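Local coordinates for bromoperoxidase A1 (Streptomyces aureofaciens, PDB 1A8Q), which is a cofactor-free haloperoxidase of the alpha/beta-hydrolase superfamily that can brominate and may serve as a chlorinating enzyme in 7-chlorotetracycline biosynthesis, at residues Asp82-Asp87 with Thr109-Ser114; Arg113-Leu118 with Phe211-Leu216; Trp28-Asp33 with Trp181-Ala186. All coordinates share one frame; numbering follows the deposited sequence.

Contact 1. Residues Asp82-Asp87 with Thr109-Ser114; sequences DLDLRD and TGRLRS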
# COMPACT_ATOMS: atom_id res chain seq x y z
N ASP A 82 15.00 9.50 -10.95
CA ASP A 82 15.34 9.08 -12.31
C ASP A 82 14.37 9.70 -13.32
O ASP A 82 14.77 10.10 -14.42
CB ASP A 82 15.24 7.56 -12.43
CG ASP A 82 15.57 6.97 -13.79
OD1 ASP A 82 16.48 7.46 -14.49
OD2 ASP A 82 14.98 5.93 -14.17
N LEU A 83 13.09 9.71 -13.02
CA LEU A 83 12.06 10.28 -13.89
C LEU A 83 11.88 11.78 -13.69
O LEU A 83 11.08 12.40 -14.39
CB LEU A 83 10.72 9.57 -13.63
CG LEU A 83 10.74 8.08 -14.03
CD1 LEU A 83 9.38 7.45 -13.76
CD2 LEU A 83 11.15 7.89 -15.48
N ASP A 84 12.59 12.33 -12.73
CA ASP A 84 12.57 13.72 -12.30
C ASP A 84 11.14 14.21 -12.15
O ASP A 84 10.68 15.19 -12.75
CB ASP A 84 13.37 14.60 -13.27
CG ASP A 84 13.65 15.96 -12.64
OD1 ASP A 84 13.45 16.18 -11.43
OD2 ASP A 84 14.06 16.83 -13.44
N LEU A 85 10.37 13.51 -11.31
CA LEU A 85 8.98 13.84 -11.11
C LEU A 85 8.78 14.91 -10.04
O LEU A 85 9.45 14.90 -9.01
CB LEU A 85 8.22 12.59 -10.65
CG LEU A 85 8.31 11.43 -11.68
CD1 LEU A 85 7.57 10.24 -11.08
CD2 LEU A 85 7.66 11.85 -12.99
N ARG A 86 7.89 15.85 -10.33
CA ARG A 86 7.56 16.94 -9.42
C ARG A 86 6.06 17.10 -9.29
O ARG A 86 5.28 16.69 -10.17
CB ARG A 86 8.11 18.26 -10.01
CG ARG A 86 9.63 18.30 -10.15
CD ARG A 86 10.21 18.43 -8.75
NE ARG A 86 11.61 18.82 -8.66
CZ ARG A 86 12.13 19.08 -7.45
NH1 ARG A 86 11.36 19.00 -6.37
NH2 ARG A 86 13.41 19.40 -7.32
N ASP A 87 5.59 17.73 -8.19
CA ASP A 87 4.17 17.96 -7.97
C ASP A 87 3.42 16.64 -7.92
O ASP A 87 2.33 16.52 -8.46
CB ASP A 87 3.58 18.86 -9.05
CG ASP A 87 2.45 19.76 -8.59
OD1 ASP A 87 2.27 19.97 -7.37
OD2 ASP A 87 1.71 20.33 -9.43
N THR A 109 9.29 16.46 1.47
CA THR A 109 8.15 16.63 0.59
C THR A 109 8.39 17.58 -0.58
O THR A 109 7.41 17.96 -1.26
CB THR A 109 6.93 17.14 1.37
OG1 THR A 109 7.33 18.39 2.02
CG2 THR A 109 6.49 16.14 2.42
N GLY A 110 9.64 17.83 -0.93
CA GLY A 110 9.94 18.79 -2.01
C GLY A 110 9.37 18.42 -3.36
O GLY A 110 8.94 19.29 -4.13
N ARG A 111 9.28 17.12 -3.66
CA ARG A 111 8.72 16.69 -4.95
C ARG A 111 7.23 16.42 -4.87
O ARG A 111 6.62 16.00 -5.88
CB ARG A 111 9.39 15.36 -5.37
CG ARG A 111 10.83 15.47 -5.80
CD ARG A 111 11.38 14.12 -6.29
NE ARG A 111 12.75 14.30 -6.75
CZ ARG A 111 13.19 14.75 -7.90
NH1 ARG A 111 12.38 15.09 -8.88
NH2 ARG A 111 14.51 14.81 -8.06
N LEU A 112 6.62 16.60 -3.71
CA LEU A 112 5.25 16.15 -3.53
C LEU A 112 4.22 17.27 -3.43
O LEU A 112 4.45 18.32 -2.82
CB LEU A 112 5.08 15.29 -2.26
CG LEU A 112 6.12 14.18 -2.02
CD1 LEU A 112 5.80 13.43 -0.74
CD2 LEU A 112 6.11 13.24 -3.23
N ARG A 113 3.06 16.97 -3.96
CA ARG A 113 1.90 17.84 -3.83
C ARG A 113 1.00 17.36 -2.71
O ARG A 113 0.49 18.17 -1.91
CB ARG A 113 1.09 17.84 -5.14
CG ARG A 113 -0.16 18.72 -4.96
CD ARG A 113 -0.69 18.94 -6.38
NE ARG A 113 -1.53 20.09 -6.49
CZ ARG A 113 -1.72 20.83 -7.57
NH1 ARG A 113 -1.10 20.59 -8.72
NH2 ARG A 113 -2.54 21.87 -7.42
N SER A 114 0.70 16.06 -2.67
CA SER A 114 -0.28 15.54 -1.72
C SER A 114 -0.09 14.00 -1.59
O SER A 114 0.72 13.45 -2.32
CB SER A 114 -1.72 15.84 -2.14
OG SER A 114 -1.90 15.38 -3.50
O HOH W 1 7.07 19.47 -6.27
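R111 keeps CG beside its own backbone N (chi1 -71°) and runs extended from CG to NE, which carries its guanidinium past L85 to the carboxylate of D84; D84 turns CG anti to its N (chi1 -165°) and thereby swings OD1 to meet it. Two connections at one end of the alpha/beta-hydrolase sheet touch here. D84 closes helix 69-82 with a Schellman motif before strand 88-93, and a type I turn from T109 to L112 leads from helix 96-107 into strand 112-118. NH1 of R111 is gripped twice: it donates to OD1 of D84 at 3.0 Å in a nearly straight bond (177°) that uses the anti lone pair, forming a salt bridge, and to O of L85 at 2.9 Å from above that carbonyl's plane. Both acceptors lie in the plane of the guanidinium, which fixes its rotation, while the D84 carboxylate stands steeply across it. R86 folds back and lays its own guanidinium over one face of R111, displaced toward the edge of that group, with centres 4.5 Å apart and planes not quite parallel. The D84 carboxylate probably eases this meeting of like charges. Farther along, the side chains of D87 and R113 run alongside each other in the same direction. OD2 of D87 meets NH1 of R113 at 2.9 Å in a second salt bridge, and OD1 rests near the R113 methylenes. NE of R113 has another anionic partner in the C-terminal carboxylate of K274. Between the two salt bridges one water joins the backbones, accepting from N of D87 at 3.0 Å and donating to O of G110 at 2.8 Å.

Contact 2. Residues Arg113-Leu118 with Phe211-Leu216; sequences RSAVLL and FDIPTL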
# COMPACT_ATOMS: atom_id res chain seq x y z
N ARG A 113 3.06 16.97 -3.96
CA ARG A 113 1.90 17.84 -3.83
C ARG A 113 1.00 17.36 -2.71
O ARG A 113 0.49 18.17 -1.91
CB ARG A 113 1.09 17.84 -5.14
CG ARG A 113 -0.16 18.72 -4.96
CD ARG A 113 -0.69 18.94 -6.38
NE ARG A 113 -1.53 20.09 -6.49
CZ ARG A 113 -1.72 20.83 -7.57
NH1 ARG A 113 -1.10 20.59 -8.72
NH2 ARG A 113 -2.54 21.87 -7.42
N SER A 114 0.70 16.06 -2.67
CA SER A 114 -0.28 15.54 -1.72
C SER A 114 -0.09 14.00 -1.59
O SER A 114 0.72 13.45 -2.32
CB SER A 114 -1.72 15.84 -2.14
OG SER A 114 -1.90 15.38 -3.50
N ALA A 115 -0.83 13.42 -0.66
CA ALA A 115 -0.67 11.98 -0.37
C ALA A 115 -1.99 11.37 0.01
O ALA A 115 -2.92 12.00 0.51
CB ALA A 115 0.27 11.79 0.82
N VAL A 116 -2.13 10.06 -0.33
CA VAL A 116 -3.35 9.34 -0.00
C VAL A 116 -2.93 8.05 0.70
O VAL A 116 -2.11 7.33 0.13
CB VAL A 116 -4.16 8.94 -1.26
CG1 VAL A 116 -5.39 8.14 -0.88
CG2 VAL A 116 -4.55 10.21 -2.05
N LEU A 117 -3.53 7.76 1.84
CA LEU A 117 -3.20 6.54 2.59
C LEU A 117 -4.45 5.70 2.58
O LEU A 117 -5.44 6.00 3.24
CB LEU A 117 -2.81 6.91 4.04
CG LEU A 117 -1.45 7.56 4.24
CD1 LEU A 117 -1.35 7.87 5.75
CD2 LEU A 117 -0.25 6.70 3.89
N LEU A 118 -4.46 4.62 1.77
CA LEU A 118 -5.64 3.76 1.72
C LEU A 118 -5.42 2.50 2.53
O LEU A 118 -4.47 1.73 2.22
CB LEU A 118 -5.81 3.34 0.21
CG LEU A 118 -6.93 2.32 -0.05
CD1 LEU A 118 -8.32 2.84 0.26
CD2 LEU A 118 -6.93 1.89 -1.54
N PHE A 211 4.71 15.35 7.87
CA PHE A 211 3.89 15.62 6.68
C PHE A 211 3.51 17.11 6.70
O PHE A 211 3.21 17.62 7.80
CB PHE A 211 2.64 14.77 6.70
CG PHE A 211 2.77 13.36 6.15
CD1 PHE A 211 3.73 12.51 6.63
CD2 PHE A 211 1.85 12.91 5.21
CE1 PHE A 211 3.84 11.21 6.14
CE2 PHE A 211 1.95 11.61 4.72
CZ PHE A 211 2.94 10.77 5.19
N ASP A 212 3.57 17.76 5.57
CA ASP A 212 3.17 19.17 5.49
C ASP A 212 2.43 19.39 4.17
O ASP A 212 2.62 20.41 3.49
CB ASP A 212 4.41 20.04 5.62
CG ASP A 212 5.47 19.88 4.57
OD1 ASP A 212 5.41 18.95 3.73
OD2 ASP A 212 6.42 20.70 4.51
N ILE A 213 1.86 18.31 3.64
CA ILE A 213 1.10 18.36 2.38
C ILE A 213 -0.28 17.82 2.65
O ILE A 213 -0.46 17.05 3.59
CB ILE A 213 1.77 17.47 1.30
CG1 ILE A 213 1.96 16.04 1.82
CG2 ILE A 213 3.10 18.09 0.86
CD1 ILE A 213 2.57 15.12 0.75
N PRO A 214 -1.31 18.17 1.87
CA PRO A 214 -2.66 17.69 2.07
C PRO A 214 -2.62 16.15 2.02
O PRO A 214 -1.96 15.66 1.11
CB PRO A 214 -3.47 18.25 0.91
CG PRO A 214 -2.65 19.34 0.36
CD PRO A 214 -1.21 19.15 0.76
N THR A 215 -3.36 15.51 2.89
CA THR A 215 -3.30 14.06 2.96
C THR A 215 -4.71 13.54 3.17
O THR A 215 -5.45 14.07 4.01
CB THR A 215 -2.41 13.60 4.15
OG1 THR A 215 -1.06 14.05 3.93
CG2 THR A 215 -2.47 12.07 4.21
N LEU A 216 -5.13 12.58 2.37
CA LEU A 216 -6.40 11.93 2.53
C LEU A 216 -6.17 10.52 3.08
O LEU A 216 -5.37 9.79 2.50
CB LEU A 216 -7.07 11.78 1.14
CG LEU A 216 -8.36 10.97 1.11
CD1 LEU A 216 -9.51 11.58 1.89
CD2 LEU A 216 -8.79 10.79 -0.36
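A115 and V116 pair in parallel with T215 and L216, and three backbone hydrogen bonds zip the strands together: A115 N to P214 O at 3.1 Å, L216 N to A115 O at 2.9 Å and L117 N to L216 O at 2.8 Å. Two CA-H...O contacts, T215 CA to A115 O and V116 CA to L216 O, fill in between them, so A115 O and L216 O each have two partners. These are adjacent parallel strands of the central alpha/beta-hydrolase sheet. On the face that carries A115 and T215, the A115 methyl meets I213 and F211 of the loop that leads into strand 215-220. I213 holds CG1 between its backbone N and carbonyl carbon (chi1 54°), which sends CD1 over the S114 backbone to within 4.0 Å of A115 CB, and F211 brings CE2 obliquely to 4.3 Å from the same methyl. OG1 of T215 turns back to donate to O of I213, satisfying this hydroxyl within its own segment. On the face of V116 and L216, CG1 of V116 makes an apolar contact with CD2 of L216 at 4.3 Å. Helix 260-272 covers this face through L268 and F271, whereas helix 96-107 packs L100 on A115, L117 and F211. In the sheet, strand 88-93 flanks 112-118, and strand 243-247 lies beyond 215-220.

Contact 3. Residues Trp28-Asp33 with Trp181-Ala186; sequences WPLNGD and WYMAMA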
# COMPACT_ATOMS: atom_id res chain seq x y z
N TRP A 28 1.22 -5.64 0.47
CA TRP A 28 1.70 -7.03 0.48
C TRP A 28 0.53 -7.92 0.24
O TRP A 28 -0.58 -7.71 0.78
CB TRP A 28 2.21 -7.23 1.93
CG TRP A 28 2.69 -8.58 2.40
CD1 TRP A 28 3.95 -9.04 2.39
CD2 TRP A 28 1.89 -9.60 3.02
NE1 TRP A 28 4.02 -10.29 2.94
CE2 TRP A 28 2.76 -10.65 3.33
CE3 TRP A 28 0.54 -9.74 3.35
CZ2 TRP A 28 2.35 -11.83 3.96
CZ3 TRP A 28 0.11 -10.91 3.96
CH2 TRP A 28 1.03 -11.94 4.26
N PRO A 29 0.72 -9.08 -0.43
CA PRO A 29 1.95 -9.47 -1.12
C PRO A 29 1.85 -9.30 -2.63
O PRO A 29 2.15 -10.22 -3.43
CB PRO A 29 1.88 -10.99 -0.81
CG PRO A 29 0.43 -11.34 -0.91
CD PRO A 29 -0.34 -10.10 -0.51
N LEU A 30 1.35 -8.15 -3.05
CA LEU A 30 0.97 -7.95 -4.46
C LEU A 30 2.01 -7.21 -5.23
O LEU A 30 3.21 -7.38 -5.01
CB LEU A 30 -0.41 -7.24 -4.42
CG LEU A 30 -1.46 -7.90 -3.53
CD1 LEU A 30 -2.75 -7.06 -3.61
CD2 LEU A 30 -1.74 -9.34 -3.94
N ASN A 31 1.57 -6.42 -6.23
CA ASN A 31 2.51 -5.70 -7.05
C ASN A 31 1.72 -4.60 -7.78
O ASN A 31 0.56 -4.45 -7.39
CB ASN A 31 3.29 -6.61 -8.02
CG ASN A 31 2.40 -7.40 -8.95
OD1 ASN A 31 1.67 -6.80 -9.75
ND2 ASN A 31 2.45 -8.75 -8.97
N GLY A 32 2.32 -3.87 -8.68
CA GLY A 32 1.64 -2.75 -9.32
C GLY A 32 0.41 -3.14 -10.11
O GLY A 32 -0.47 -2.28 -10.34
N ASP A 33 0.24 -4.43 -10.47
CA ASP A 33 -1.03 -4.81 -11.10
C ASP A 33 -2.23 -4.64 -10.20
O ASP A 33 -3.38 -4.63 -10.66
CB ASP A 33 -1.02 -6.30 -11.50
CG ASP A 33 -0.24 -6.54 -12.78
OD1 ASP A 33 0.07 -5.56 -13.45
OD2 ASP A 33 0.11 -7.73 -13.07
N TRP A 181 -4.02 -14.48 -5.66
CA TRP A 181 -3.03 -15.59 -5.71
C TRP A 181 -2.03 -15.40 -6.82
O TRP A 181 -0.82 -15.57 -6.62
CB TRP A 181 -3.79 -16.91 -5.86
CG TRP A 181 -2.92 -18.12 -6.08
CD1 TRP A 181 -2.28 -18.86 -5.15
CD2 TRP A 181 -2.63 -18.67 -7.36
NE1 TRP A 181 -1.59 -19.90 -5.80
CE2 TRP A 181 -1.81 -19.79 -7.14
CE3 TRP A 181 -3.00 -18.36 -8.67
CZ2 TRP A 181 -1.34 -20.58 -8.19
CZ3 TRP A 181 -2.55 -19.17 -9.71
CH2 TRP A 181 -1.68 -20.26 -9.46
N TYR A 182 -2.47 -15.05 -8.03
CA TYR A 182 -1.58 -14.86 -9.18
C TYR A 182 -0.52 -13.80 -8.93
O TYR A 182 0.66 -13.98 -9.27
CB TYR A 182 -2.48 -14.43 -10.37
CG TYR A 182 -1.76 -14.06 -11.64
CD1 TYR A 182 -1.39 -12.75 -11.92
CD2 TYR A 182 -1.55 -15.04 -12.62
CE1 TYR A 182 -0.75 -12.41 -13.08
CE2 TYR A 182 -0.94 -14.69 -13.81
CZ TYR A 182 -0.58 -13.38 -14.05
OH TYR A 182 0.06 -13.01 -15.21
N MET A 183 -0.90 -12.64 -8.34
CA MET A 183 0.06 -11.63 -8.01
C MET A 183 1.03 -12.13 -6.90
O MET A 183 2.22 -11.81 -7.01
CB MET A 183 -0.66 -10.32 -7.53
CG MET A 183 -1.36 -9.74 -8.78
SD MET A 183 -2.08 -8.12 -8.25
CE MET A 183 -3.61 -8.73 -7.60
N ALA A 184 0.49 -12.80 -5.92
CA ALA A 184 1.34 -13.24 -4.78
C ALA A 184 2.35 -14.28 -5.19
O ALA A 184 3.46 -14.31 -4.62
CB ALA A 184 0.40 -13.77 -3.71
N MET A 185 2.10 -15.05 -6.27
CA MET A 185 3.06 -16.10 -6.66
C MET A 185 4.29 -15.47 -7.22
O MET A 185 5.34 -16.13 -7.35
CB MET A 185 2.39 -17.05 -7.68
CG MET A 185 1.32 -17.92 -6.99
SD MET A 185 2.03 -19.01 -5.71
CE MET A 185 2.94 -20.09 -6.83
N ALA A 186 4.32 -14.17 -7.57
CA ALA A 186 5.51 -13.53 -8.08
C ALA A 186 6.37 -12.96 -6.95
O ALA A 186 7.45 -12.45 -7.27
CB ALA A 186 5.15 -12.38 -9.02
O HOH W 2 4.07 -9.85 -6.36
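The loop after strand 21-25, which in many alpha/beta hydrolases borders the active site and carries the HGxP sequence, here ends that sequence with P29 and packs against the end of cap helix 174-184. P29 follows a cis peptide bond; its CG touches CB of A184 at 3.7 Å, and its carbonyl O receives a CA-H...O contact from CA of A184, 3.4 Å away. M183 is the chief side chain of the helix, pushed between three loop residues. Its CB lies 3.9 Å from CD2 of L30 and beside ND2 of N31, and a bend at chi3 (-85°) turns CE back toward CD2 of L30, while SD rests 3.9 Å from CB of D33. N31 puts CG between its backbone N and carbonyl carbon (chi1 58°), which turns the amide back along the loop and toward the helix. OD1 accepts from N of D33 at 2.9 Å, in the carbonyl plane, as an Asx turn. ND2 faces the helix end, where a water accepts from it and donates both to O of L30 and to O of M183, the latter at 2.8 Å. This water is a polar link in a join made largely of apolar side chains. W155 of helix 137-162 touches both P29 and A184. The side chain of L30 stands about 7 Å from that of H252 and about 8 Å from that of S94, consistent with the cap-to-core junction beside the catalytic triad of an alpha/beta hydrolase.

In the fold
Contact 1 is a surface contact held by arginine-carboxylate pairs, whereas contacts 2 and 3 are buried. Contacts 1 and 2 share R113 and S114 and follow strand 112-118 from its entry into the interior of the sheet, so salt bridges give way to backbone pairing and methyl packing; they also touch directly, T109 packing on I213 and its OG1 probably bonding to D212. Contact 3 lies on the other side of the chain's centre from contact 2, about 25 Å between centres, and joins a core loop to a cap helix through apolar side chains and one water. Of the three, it lies nearest the catalytic triad; contact 1 is remote from it.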